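Local structure of putative Fe-S biosynthesis protein (Lactobacillus salivarius, 2P2E) at residues I5-T8 / D9-K13; S70-G73 / K74-Y77. The protein is of unknown function but may take part in assembling iron-sulphur clusters. All coordinates share one frame; numbering follows the deposited sequence.

Contact 1: I5-T8 / D9-K13; sequences ITVT and DDAAK
Thr8 is the N-cap of helix 9-19, at the junction where strand 4-7 gives way to the helix, and it meets the opening turn with both its side chain and its carbonyl. Its OG1 accepts a weak capping bond from Ala11 N, 3.3 Å away. The torsion that permits this is chi1 65°, which puts OG1 between the backbone N and the carbonyl carbon, turned into the mouth of the helix. Threonine suits the place because its hydroxyl oxygen can serve an amide that has no earlier helical carbonyl to bond to. The carbonyl O of Thr8 takes the next amide, Ala12 N, at 2.9 Å; this is the first i to i+4 bond of the helix, and Lys13 N to Asp9 O continues the series.

An apolar patch lies beside the cap. Val7 has CG1 anti to its backbone N (chi1 -177°), and this methyl reaches Ala11 CB at 3.6 Å and Ala12 CB at 3.9 Å. The two alanines, with only a methyl each, let the helix turn close beside the valine. Asp9 and Asp10 occupy the first turn, where their negative charge probably interacts favourably with the helix dipole.

The axes of strand 5-7 and helix 9-13 run at 85° to each other, a nearly square turn of the chain. Strand 4-7 runs between strand 66-70 and strand 88-93 of the sheet; Lys90 and Ser92 of the latter touch Thr8, while Ile72 from the loop after strand 66-70 packs on Val7 and Ala12.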
loop_
_atom_site.group_PDB
_atom_site.type_symbol
_atom_site.label_atom_id
_atom_site.label_comp_id
_atom_site.label_asym_id
_atom_site.label_seq_id
_atom_site.Cartn_x
_atom_site.Cartn_y
_atom_site.Cartn_z
ATOM N N ILE A 5 -7.350 -7.664 2.509
ATOM C CA ILE A 5 -6.691 -7.705 1.215
ATOM C C ILE A 5 -6.077 -9.062 0.938
ATOM O O ILE A 5 -5.409 -9.636 1.792
ATOM C CB ILE A 5 -5.567 -6.650 1.111
ATOM C CG1 ILE A 5 -6.163 -5.249 1.024
ATOM C CG2 ILE A 5 -4.710 -6.910 -0.114
ATOM C CD1 ILE A 5 -5.111 -4.178 0.865
ATOM N N THR A 6 -6.305 -9.562 -0.271
ATOM C CA THR A 6 -5.757 -10.837 -0.696
ATOM C C THR A 6 -4.646 -10.551 -1.692
ATOM O O THR A 6 -4.864 -9.840 -2.661
ATOM C CB THR A 6 -6.834 -11.705 -1.372
ATOM O OG1 THR A 6 -7.846 -12.031 -0.416
ATOM C CG2 THR A 6 -6.230 -12.983 -1.915
ATOM N N VAL A 7 -3.458 -11.092 -1.444
ATOM C CA VAL A 7 -2.314 -10.892 -2.333
ATOM C C VAL A 7 -2.000 -12.194 -3.082
ATOM O O VAL A 7 -1.712 -13.210 -2.459
ATOM C CB VAL A 7 -1.074 -10.450 -1.515
ATOM C CG1 VAL A 7 0.106 -10.176 -2.433
ATOM C CG2 VAL A 7 -1.416 -9.215 -0.694
ATOM N N THR A 8 -2.061 -12.165 -4.412
ATOM C CA THR A 8 -1.784 -13.362 -5.212
ATOM C C THR A 8 -0.357 -13.827 -4.992
ATOM O O THR A 8 0.454 -13.098 -4.423
ATOM C CB THR A 8 -1.986 -13.109 -6.727
ATOM O OG1 THR A 8 -1.029 -12.150 -7.190
ATOM C CG2 THR A 8 -3.374 -12.590 -6.994
ATOM N N ASP A 9 -0.048 -15.041 -5.437
ATOM C CA ASP A 9 1.299 -15.576 -5.283
ATOM C C ASP A 9 2.341 -14.739 -6.022
ATOM O O ASP A 9 3.383 -14.415 -5.465
ATOM C CB ASP A 9 1.361 -17.031 -5.761
ATOM C CG ASP A 9 0.632 -17.989 -4.822
ATOM O OD1 ASP A 9 0.684 -17.779 -3.590
ATOM O OD2 ASP A 9 0.017 -18.963 -5.311
ATOM N N ASP A 10 2.065 -14.374 -7.267
ATOM C CA ASP A 10 3.009 -13.563 -8.031
ATOM C C ASP A 10 3.263 -12.210 -7.386
ATOM O O ASP A 10 4.373 -11.695 -7.430
ATOM C CB ASP A 10 2.497 -13.345 -9.447
ATOM C CG ASP A 10 2.391 -14.632 -10.222
ATOM O OD1 ASP A 10 3.396 -15.381 -10.253
ATOM O OD2 ASP A 10 1.309 -14.892 -10.805
ATOM N N ALA A 11 2.226 -11.632 -6.795
ATOM C CA ALA A 11 2.346 -10.333 -6.151
ATOM C C ALA A 11 3.111 -10.417 -4.837
ATOM O O ALA A 11 3.910 -9.546 -4.515
ATOM C CB ALA A 11 0.963 -9.739 -5.916
ATOM N N ALA A 12 2.856 -11.464 -4.068
ATOM C CA ALA A 12 3.547 -11.621 -2.799
ATOM C C ALA A 12 5.027 -11.818 -3.078
ATOM O O ALA A 12 5.872 -11.244 -2.414
ATOM C CB ALA A 12 2.994 -12.815 -2.043
ATOM N N LYS A 13 5.331 -12.625 -4.082
ATOM C CA LYS A 13 6.713 -12.884 -4.438
ATOM C C LYS A 13 7.435 -11.581 -4.745
ATOM O O LYS A 13 8.562 -11.383 -4.308
ATOM C CB LYS A 13 6.778 -13.825 -5.648
ATOM C CG LYS A 13 8.189 -14.301 -6.023
ATOM C CD LYS A 13 8.870 -15.038 -4.864
ATOM C CE LYS A 13 10.155 -15.770 -5.301
ATOM N NZ LYS A 13 11.191 -14.869 -5.923
#

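Contact 2: S70-G73 / K74-Y77; sequences SNIG and KFYY
One hydroxyl, Ser70 OG, ties the turn 70-73 together twice and also lies against the Phe75 ring. It accepts from Ile72 N at 3.0 Å with an N-H...O angle of 160°, which makes an ST turn, and it donates to Gly73 O at 2.6 Å. That acceptor is approached obliquely, the hydroxyl oxygen lying tilted off the carbonyl plane. Serine fits because its short side chain can both give and take a hydrogen bond within a tight turn. The residues form a type I beta turn, with a weak backbone bond from Gly73 N to Ser70 O.

The same side chain meets the aromatic ring. Ser70 CB lies at the edge of the Phe75 ring, in its plane, 3.9 Å from CD2, while OG comes to 3.8 Å from CE2. Ile72 CD1 approaches more loosely, 4.4 Å from Phe75 CZ. With an alanine here in place of Ser70 the hydroxyl is gone, and Ile72 N and Gly73 O would probably lose the side-chain partner that ties them to the start of the turn.

Gly73 has phi 123° and psi -167°, a backbone shape in which a CB would be jammed against the preceding carbonyl oxygen and crowd Lys74 N, so glycine suits it. Lys74 points its CB away from the turn, as befits a charged residue at the surface.

The turn links strand 66-70 to the antiparallel strand 75-77, whose other neighbour is strand 24-30. Phe75 packs on Ile68 and Leu26 from these two strands, and Ile72 reaches helix 9-19 at Ala12, Leu15 and Thr19.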
loop_
_atom_site.group_PDB
_atom_site.type_symbol
_atom_site.label_atom_id
_atom_site.label_comp_id
_atom_site.label_asym_id
_atom_site.label_seq_id
_atom_site.Cartn_x
_atom_site.Cartn_y
_atom_site.Cartn_z
ATOM N N SER A 70 -4.020 -8.998 5.899
ATOM C CA SER A 70 -3.681 -9.617 4.633
ATOM C C SER A 70 -2.856 -10.865 4.860
ATOM O O SER A 70 -2.276 -11.052 5.929
ATOM C CB SER A 70 -2.881 -8.657 3.752
ATOM O OG SER A 70 -1.493 -8.928 3.838
ATOM N N ASN A 71 -2.797 -11.703 3.832
ATOM C CA ASN A 71 -2.053 -12.944 3.889
ATOM C C ASN A 71 -0.529 -12.775 3.865
ATOM O O ASN A 71 0.202 -13.754 3.989
ATOM C CB ASN A 71 -2.506 -13.876 2.760
ATOM C CG ASN A 71 -2.391 -13.240 1.381
ATOM O OD1 ASN A 71 -2.957 -12.183 1.124
ATOM N ND2 ASN A 71 -1.666 -13.895 0.483
ATOM N N ILE A 72 -0.030 -11.557 3.698
ATOM C CA ILE A 72 1.421 -11.388 3.725
ATOM C C ILE A 72 1.840 -10.460 4.847
ATOM O O ILE A 72 2.974 -10.020 4.889
ATOM C CB ILE A 72 1.996 -10.825 2.411
ATOM C CG1 ILE A 72 1.616 -9.360 2.248
ATOM C CG2 ILE A 72 1.504 -11.642 1.239
ATOM C CD1 ILE A 72 2.367 -8.670 1.125
ATOM N N GLY A 73 0.920 -10.178 5.760
ATOM C CA GLY A 73 1.218 -9.288 6.864
ATOM C C GLY A 73 0.244 -8.127 6.884
ATOM O O GLY A 73 -0.772 -8.145 6.190
ATOM N N LYS A 74 0.555 -7.110 7.674
ATOM C CA LYS A 74 -0.301 -5.944 7.792
ATOM C C LYS A 74 0.003 -4.831 6.813
ATOM O O LYS A 74 1.113 -4.706 6.319
ATOM C CB LYS A 74 -0.213 -5.385 9.208
ATOM C CG LYS A 74 -1.068 -6.116 10.205
ATOM C CD LYS A 74 -0.852 -5.573 11.608
ATOM C CE LYS A 74 -1.807 -6.213 12.597
ATOM N NZ LYS A 74 -1.675 -7.698 12.607
ATOM N N PHE A 75 -1.017 -4.023 6.558
ATOM C CA PHE A 75 -0.953 -2.858 5.684
ATOM C C PHE A 75 -1.533 -1.718 6.492
ATOM O O PHE A 75 -2.670 -1.810 6.946
ATOM C CB PHE A 75 -1.841 -3.048 4.464
ATOM C CG PHE A 75 -1.177 -3.735 3.322
ATOM C CD1 PHE A 75 -0.288 -3.046 2.508
ATOM C CD2 PHE A 75 -1.478 -5.063 3.022
ATOM C CE1 PHE A 75 0.295 -3.673 1.399
ATOM C CE2 PHE A 75 -0.899 -5.700 1.917
ATOM C CZ PHE A 75 -0.019 -5.007 1.107
ATOM N N TYR A 76 -0.772 -0.653 6.689
ATOM C CA TYR A 76 -1.289 0.475 7.444
ATOM C C TYR A 76 -1.786 1.517 6.470
ATOM O O TYR A 76 -1.277 1.618 5.364
ATOM C CB TYR A 76 -0.197 1.045 8.343
ATOM C CG TYR A 76 0.094 0.127 9.492
ATOM C CD1 TYR A 76 -0.609 0.231 10.681
ATOM C CD2 TYR A 76 1.023 -0.900 9.366
ATOM C CE1 TYR A 76 -0.399 -0.661 11.717
ATOM C CE2 TYR A 76 1.243 -1.803 10.398
ATOM C CZ TYR A 76 0.527 -1.675 11.570
ATOM O OH TYR A 76 0.754 -2.559 12.598
ATOM N N TYR A 77 -2.794 2.280 6.870
ATOM C CA TYR A 77 -3.334 3.311 5.998
ATOM C C TYR A 77 -3.969 4.446 6.784
ATOM O O TYR A 77 -4.352 4.283 7.947
ATOM C CB TYR A 77 -4.363 2.713 5.036
ATOM C CG TYR A 77 -5.626 2.249 5.701
ATOM C CD1 TYR A 77 -6.797 3.002 5.624
ATOM C CD2 TYR A 77 -5.657 1.052 6.403
ATOM C CE1 TYR A 77 -7.973 2.569 6.229
ATOM C CE2 TYR A 77 -6.825 0.611 7.018
ATOM C CZ TYR A 77 -7.975 1.372 6.922
ATOM O OH TYR A 77 -9.117 0.919 7.520
#

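Overall arrangement
Contacts 1 and 2 lie in series along the chain, their centres about 11 Å apart, and meet at strands 4-7 and 66-70, which run parallel side by side in the same sheet. Their joint is the side chain of Asn71, whose OD1 probably accepts a hydrogen bond from Val7 N at 2.8 Å, in effect prolonging the strand pairing into the turn by way of a side chain. Close by, Ser70 CB packs 3.3 Å from Ile5 O. Ile72 makes a second, apolar link, as it touches Val7 and Ala12 of contact 1. Turn 70-73 therefore sits against both the end of strand 4-7 and the start of helix 9-19.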